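Local atomic coordinates of orotidine-5-phosphate decarboxylase/orotate phosphoribosyltransferase, putative (Ompdcase-oprtase, putative) (Leishmania infantum, PDB entry 3QW3), a protein that probably catalyses the decarboxylation of orotidine 5'-phosphate to UMP, this chain being the decarboxylase part of a longer bifunctional UMP synthase. Residues Met123-Lys128 / Asn169-Gly173; Val18-Pro22 / Glu33-Ile38. All coordinates share one frame; numbering follows the deposited sequence.

Contact 1: Met123-Lys128 / Asn169-Gly173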
loop_
_atom_site.group_PDB
_atom_site.type_symbol
_atom_site.label_atom_id
_atom_site.label_comp_id
_atom_site.label_asym_id
_atom_site.label_seq_id
_atom_site.Cartn_x
_atom_site.Cartn_y
_atom_site.Cartn_z
ATOM N N MET A 123 -14.257 -1.510 -1.381
ATOM C CA MET A 123 -15.314 -2.526 -1.520
ATOM C C MET A 123 -16.716 -1.950 -1.728
ATOM O O MET A 123 -17.635 -2.672 -2.124
ATOM C CB MET A 123 -15.295 -3.479 -0.324
ATOM C CG MET A 123 -13.997 -4.272 -0.201
ATOM S SD MET A 123 -13.844 -5.187 1.333
ATOM C CE MET A 123 -12.277 -6.011 1.076
ATOM N N ARG A 124 -16.878 -0.653 -1.472
ATOM C CA ARG A 124 -18.184 0.002 -1.622
ATOM C C ARG A 124 -18.617 0.168 -3.087
ATOM O O ARG A 124 -19.769 0.521 -3.363
ATOM C CB ARG A 124 -18.216 1.342 -0.873
ATOM C CG ARG A 124 -17.209 2.368 -1.355
ATOM C CD ARG A 124 -17.212 3.617 -0.468
ATOM N NE ARG A 124 -18.449 4.389 -0.590
ATOM C CZ ARG A 124 -18.684 5.296 -1.535
ATOM N NH1 ARG A 124 -17.772 5.556 -2.464
ATOM N NH2 ARG A 124 -19.841 5.946 -1.551
ATOM N N TYR A 125 -17.689 -0.078 -4.015
ATOM C CA TYR A 125 -17.987 -0.085 -5.445
ATOM C C TYR A 125 -18.385 -1.512 -5.835
ATOM O O TYR A 125 -17.513 -2.358 -6.031
ATOM C CB TYR A 125 -16.750 0.298 -6.264
ATOM C CG TYR A 125 -16.275 1.739 -6.203
ATOM C CD1 TYR A 125 -15.674 2.257 -5.055
ATOM C CD2 TYR A 125 -16.370 2.563 -7.324
ATOM C CE1 TYR A 125 -15.219 3.568 -5.014
ATOM C CE2 TYR A 125 -15.917 3.878 -7.294
ATOM C CZ TYR A 125 -15.341 4.372 -6.134
ATOM O OH TYR A 125 -14.893 5.673 -6.109
ATOM N N PRO A 126 -19.698 -1.787 -5.967
ATOM C CA PRO A 126 -20.128 -3.169 -6.226
ATOM C C PRO A 126 -19.626 -3.731 -7.561
ATOM O O PRO A 126 -19.444 -4.948 -7.687
ATOM C CB PRO A 126 -21.663 -3.067 -6.234
ATOM C CG PRO A 126 -21.975 -1.767 -5.564
ATOM C CD PRO A 126 -20.843 -0.861 -5.928
ATOM N N ASP A 127 -19.396 -2.847 -8.530
ATOM C CA ASP A 127 -18.944 -3.226 -9.874
ATOM C C ASP A 127 -17.427 -3.434 -9.975
ATOM O O ASP A 127 -16.923 -3.867 -11.019
ATOM C CB ASP A 127 -19.410 -2.190 -10.909
ATOM C CG ASP A 127 -18.960 -0.765 -10.577
ATOM O OD1 ASP A 127 -19.037 -0.355 -9.396
ATOM O OD2 ASP A 127 -18.541 -0.044 -11.511
ATOM N N LYS A 128 -16.716 -3.122 -8.891
ATOM C CA LYS A 128 -15.258 -3.250 -8.836
ATOM C C LYS A 128 -14.848 -4.308 -7.821
ATOM O O LYS A 128 -15.527 -4.512 -6.817
ATOM C CB LYS A 128 -14.613 -1.904 -8.474
ATOM C CG LYS A 128 -15.048 -0.723 -9.347
ATOM C CD LYS A 128 -14.528 -0.822 -10.779
ATOM C CE LYS A 128 -15.066 0.311 -11.639
ATOM N NZ LYS A 128 -14.445 0.302 -12.994
ATOM N N ASN A 169 -20.444 -6.951 -0.443
ATOM C CA ASN A 169 -20.771 -6.628 -1.832
ATOM C C ASN A 169 -20.421 -7.710 -2.856
ATOM O O ASN A 169 -20.580 -7.502 -4.060
ATOM C CB ASN A 169 -20.173 -5.271 -2.233
ATOM C CG ASN A 169 -21.003 -4.104 -1.743
ATOM O OD1 ASN A 169 -22.208 -4.241 -1.505
ATOM N ND2 ASN A 169 -20.368 -2.942 -1.591
ATOM N N GLY A 170 -19.951 -8.858 -2.375
ATOM C CA GLY A 170 -19.629 -9.993 -3.247
ATOM C C GLY A 170 -18.506 -9.678 -4.217
ATOM O O GLY A 170 -18.423 -10.267 -5.300
ATOM N N ASN A 171 -17.639 -8.748 -3.820
ATOM C CA ASN A 171 -16.583 -8.248 -4.699
ATOM C C ASN A 171 -15.176 -8.379 -4.125
ATOM O O ASN A 171 -14.239 -7.751 -4.626
ATOM C CB ASN A 171 -16.869 -6.801 -5.131
ATOM C CG ASN A 171 -16.912 -5.809 -3.960
ATOM O OD1 ASN A 171 -16.985 -4.601 -4.178
ATOM N ND2 ASN A 171 -16.872 -6.308 -2.733
ATOM N N VAL A 172 -15.044 -9.190 -3.079
ATOM C CA VAL A 172 -13.752 -9.422 -2.435
ATOM C C VAL A 172 -13.087 -10.678 -2.991
ATOM O O VAL A 172 -13.732 -11.720 -3.163
ATOM C CB VAL A 172 -13.897 -9.528 -0.896
ATOM C CG1 VAL A 172 -12.530 -9.692 -0.214
ATOM C CG2 VAL A 172 -14.609 -8.297 -0.368
ATOM N N GLY A 173 -11.795 -10.553 -3.277
ATOM C CA GLY A 173 -10.952 -11.672 -3.668
ATOM C C GLY A 173 -9.718 -11.672 -2.785
ATOM O O GLY A 173 -9.545 -10.781 -1.948
#

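Contact 2: Val18-Pro22 / Glu33-Ile38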
loop_
_atom_site.group_PDB
_atom_site.type_symbol
_atom_site.label_atom_id
_atom_site.label_comp_id
_atom_site.label_asym_id
_atom_site.label_seq_id
_atom_site.Cartn_x
_atom_site.Cartn_y
_atom_site.Cartn_z
ATOM N N VAL A 18 -2.533 -11.738 -17.471
ATOM C CA VAL A 18 -1.276 -11.306 -18.078
ATOM C C VAL A 18 -0.760 -10.052 -17.372
ATOM O O VAL A 18 -1.393 -8.996 -17.407
ATOM C CB VAL A 18 -1.422 -11.048 -19.598
ATOM C CG1 VAL A 18 -0.089 -10.634 -20.214
ATOM C CG2 VAL A 18 -1.993 -12.284 -20.314
ATOM N N GLY A 19 0.393 -10.179 -16.723
ATOM C CA GLY A 19 1.014 -9.034 -16.062
ATOM C C GLY A 19 1.524 -8.021 -17.068
ATOM O O GLY A 19 2.064 -8.390 -18.116
ATOM N N LEU A 20 1.337 -6.740 -16.770
ATOM C CA LEU A 20 1.907 -5.695 -17.601
ATOM C C LEU A 20 2.935 -4.956 -16.762
ATOM O O LEU A 20 2.600 -4.054 -15.988
ATOM C CB LEU A 20 0.830 -4.767 -18.166
ATOM C CG LEU A 20 -0.187 -5.478 -19.076
ATOM C CD1 LEU A 20 -1.316 -4.536 -19.452
ATOM C CD2 LEU A 20 0.485 -6.063 -20.320
ATOM N N ASP A 21 4.181 -5.398 -16.911
ATOM C CA ASP A 21 5.303 -4.965 -16.089
ATOM C C ASP A 21 6.423 -4.492 -17.020
ATOM O O ASP A 21 7.432 -5.181 -17.182
ATOM C CB ASP A 21 5.789 -6.137 -15.225
ATOM C CG ASP A 21 4.676 -6.762 -14.406
ATOM O OD1 ASP A 21 4.362 -6.232 -13.326
ATOM O OD2 ASP A 21 4.114 -7.797 -14.836
ATOM N N PRO A 22 6.245 -3.312 -17.641
ATOM C CA PRO A 22 7.148 -2.886 -18.715
ATOM C C PRO A 22 8.600 -2.726 -18.257
ATOM O O PRO A 22 8.849 -2.187 -17.176
ATOM C CB PRO A 22 6.565 -1.541 -19.157
ATOM C CG PRO A 22 5.752 -1.065 -17.997
ATOM C CD PRO A 22 5.206 -2.304 -17.361
ATOM N N GLU A 33 5.451 -1.221 -25.607
ATOM C CA GLU A 33 5.757 -2.553 -25.088
ATOM C C GLU A 33 4.496 -3.263 -24.578
ATOM O O GLU A 33 4.262 -4.432 -24.895
ATOM C CB GLU A 33 6.796 -2.451 -23.965
ATOM C CG GLU A 33 7.222 -3.784 -23.354
ATOM C CD GLU A 33 8.178 -3.623 -22.179
ATOM O OE1 GLU A 33 8.696 -2.510 -21.966
ATOM O OE2 GLU A 33 8.421 -4.617 -21.466
ATOM N N CYS A 34 3.695 -2.554 -23.783
ATOM C CA CYS A 34 2.447 -3.113 -23.258
ATOM C C CYS A 34 1.424 -3.375 -24.365
ATOM O O CYS A 34 0.775 -4.421 -24.378
ATOM C CB CYS A 34 1.850 -2.209 -22.185
ATOM S SG CYS A 34 2.817 -2.166 -20.656
ATOM N N LYS A 35 1.287 -2.430 -25.293
ATOM C CA LYS A 35 0.378 -2.604 -26.433
ATOM C C LYS A 35 0.727 -3.846 -27.266
ATOM O O LYS A 35 -0.165 -4.619 -27.637
ATOM C CB LYS A 35 0.344 -1.350 -27.305
ATOM C CG LYS A 35 -0.506 -0.225 -26.731
ATOM C CD LYS A 35 -0.436 1.011 -27.617
ATOM C CE LYS A 35 -1.504 2.029 -27.234
ATOM N N ARG A 36 2.018 -4.039 -27.530
ATOM C CA ARG A 36 2.517 -5.222 -28.245
ATOM C C ARG A 36 2.170 -6.520 -27.509
ATOM O O ARG A 36 1.706 -7.478 -28.128
ATOM C CB ARG A 36 4.032 -5.121 -28.468
ATOM C CG ARG A 36 4.654 -6.266 -29.266
ATOM C CD ARG A 36 6.155 -6.043 -29.452
ATOM N NE ARG A 36 6.742 -6.969 -30.420
ATOM N N LEU A 37 2.379 -6.545 -26.191
ATOM C CA LEU A 37 2.062 -7.734 -25.399
ATOM C C LEU A 37 0.555 -8.013 -25.356
ATOM O O LEU A 37 0.137 -9.171 -25.402
ATOM C CB LEU A 37 2.635 -7.628 -23.975
ATOM C CG LEU A 37 2.594 -8.900 -23.118
ATOM C CD1 LEU A 37 3.375 -10.050 -23.761
ATOM C CD2 LEU A 37 3.139 -8.615 -21.721
ATOM N N ILE A 38 -0.251 -6.954 -25.276
ATOM C CA ILE A 38 -1.708 -7.094 -25.305
ATOM C C ILE A 38 -2.138 -7.700 -26.643
ATOM O O ILE A 38 -2.943 -8.634 -26.676
ATOM C CB ILE A 38 -2.435 -5.748 -25.066
ATOM C CG1 ILE A 38 -2.240 -5.280 -23.619
ATOM C CG2 ILE A 38 -3.932 -5.882 -25.364
ATOM C CD1 ILE A 38 -2.518 -3.797 -23.407
#

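Contact 1: Met123-Lys128 / Asn169-Gly173
At the N-terminal rim of the decarboxylase TIM barrel, the loop that carries helix 116-123 into strand 129-135 meets the chain leading into the neighbouring parallel strand 172-176. Met123, at the end of the helix, carries much of the contact. Its carbonyl O accepts a hydrogen bond from ND2 of Asn169 at 2.8 Å; the bond is nearly straight (177° at the hydrogen), and the acceptor lies in the plane of the Asn169 amide, while the donor is tilted 25° from the plane of the Met123 carbonyl. The Met123 side chain, extended beyond CG, lies aslant over Val172, with SD and CE both on CG2 (Met123 CE to Val172 CG2 3.6 Å). Val130 and Val132 of strand 129-135 also touch Met123, which places this apolar patch against the sheet. The buried side chain of Asn171 reaches into the loop, its amide end lying among the carbonyl O atoms of Met123, Tyr125 and Lys128. Here the chain makes a type I turn from Tyr125 to Lys128, closed by the bond from Lys128 N to Tyr125 O, and Pro126 in that turn comes near Asn169. Lys128 sends its ammonium away to the carbonyl O of Ala105. The nearly straight hydrogen bond turns ND2 of Asn169, not OD1, to the Met123 carbonyl, tying the helix end to the chain before strand 172-176 beside the apolar contact with Val172.

Contact 2: Val18-Pro22 / Glu33-Ile38
Strand 18-20 and helix 33-38 run almost antiparallel, their axes 169° apart in direction and 9.6 Å apart at closest approach, as expected for the first strand and the returning helix of a beta-alpha-beta crossover. Leu20 points toward the helix and is touched at several points. Leu20 CD2 meets Leu37 CD2 at 3.9 Å, the two leucines lying alongside and pointing contrary ways, whereas Leu20 CD1 meets CD1 of Ile38 with the two side chains roughly perpendicular. The SG of Cys34 lies 4.1 Å from CB of Leu20 and packs equally against the ring of Pro22. In Leu37, chi1 -170° and chi2 60° set CD2 against the strand, where the same methyl also reaches CG1 of Val18 and lies 3.8 Å from the carbonyl O of Gly19. Beyond the strand, the extended Glu33 side chain brings its carboxylate alongside Pro22, Glu33 OE2 standing 3.5 Å from Pro22 CA and OE1 3.7 Å from CB. That carboxylate is held by the backbone N-H groups of the two residues after Pro22, OE1 by Ala24 and OE2 by Arg23, while Asp21 turns away from the helix to bond Ser228. The interface is thus apolar along the strand, its buried sulfur and methyl groups consistent with little access for water, and becomes polar at the loop, where two N-H groups fix the rotation of the carboxylate and would probably favour its charged form.

In the fold
Both segments of contact 2 precede those of contact 1 along the chain, and all belong to the eight-stranded parallel barrel of the decarboxylase domain. The contact centres lie 26 Å apart, on opposite sides of the chain's centre, and their nearest atoms are about 15 Å from each other, so they do not touch. Both draw on the one barrel sheet: contact 2 through strand 16-20, with helix 27-41 laid over its outer face, and contact 1 through the entry to strand 172-176 beside strand 129-135. Strands 223-227 and 196-198 separate 16-20 from 172-176 in the sheet. One contact therefore joins a helix to its preceding strand, the other links successive units at a barrel rim.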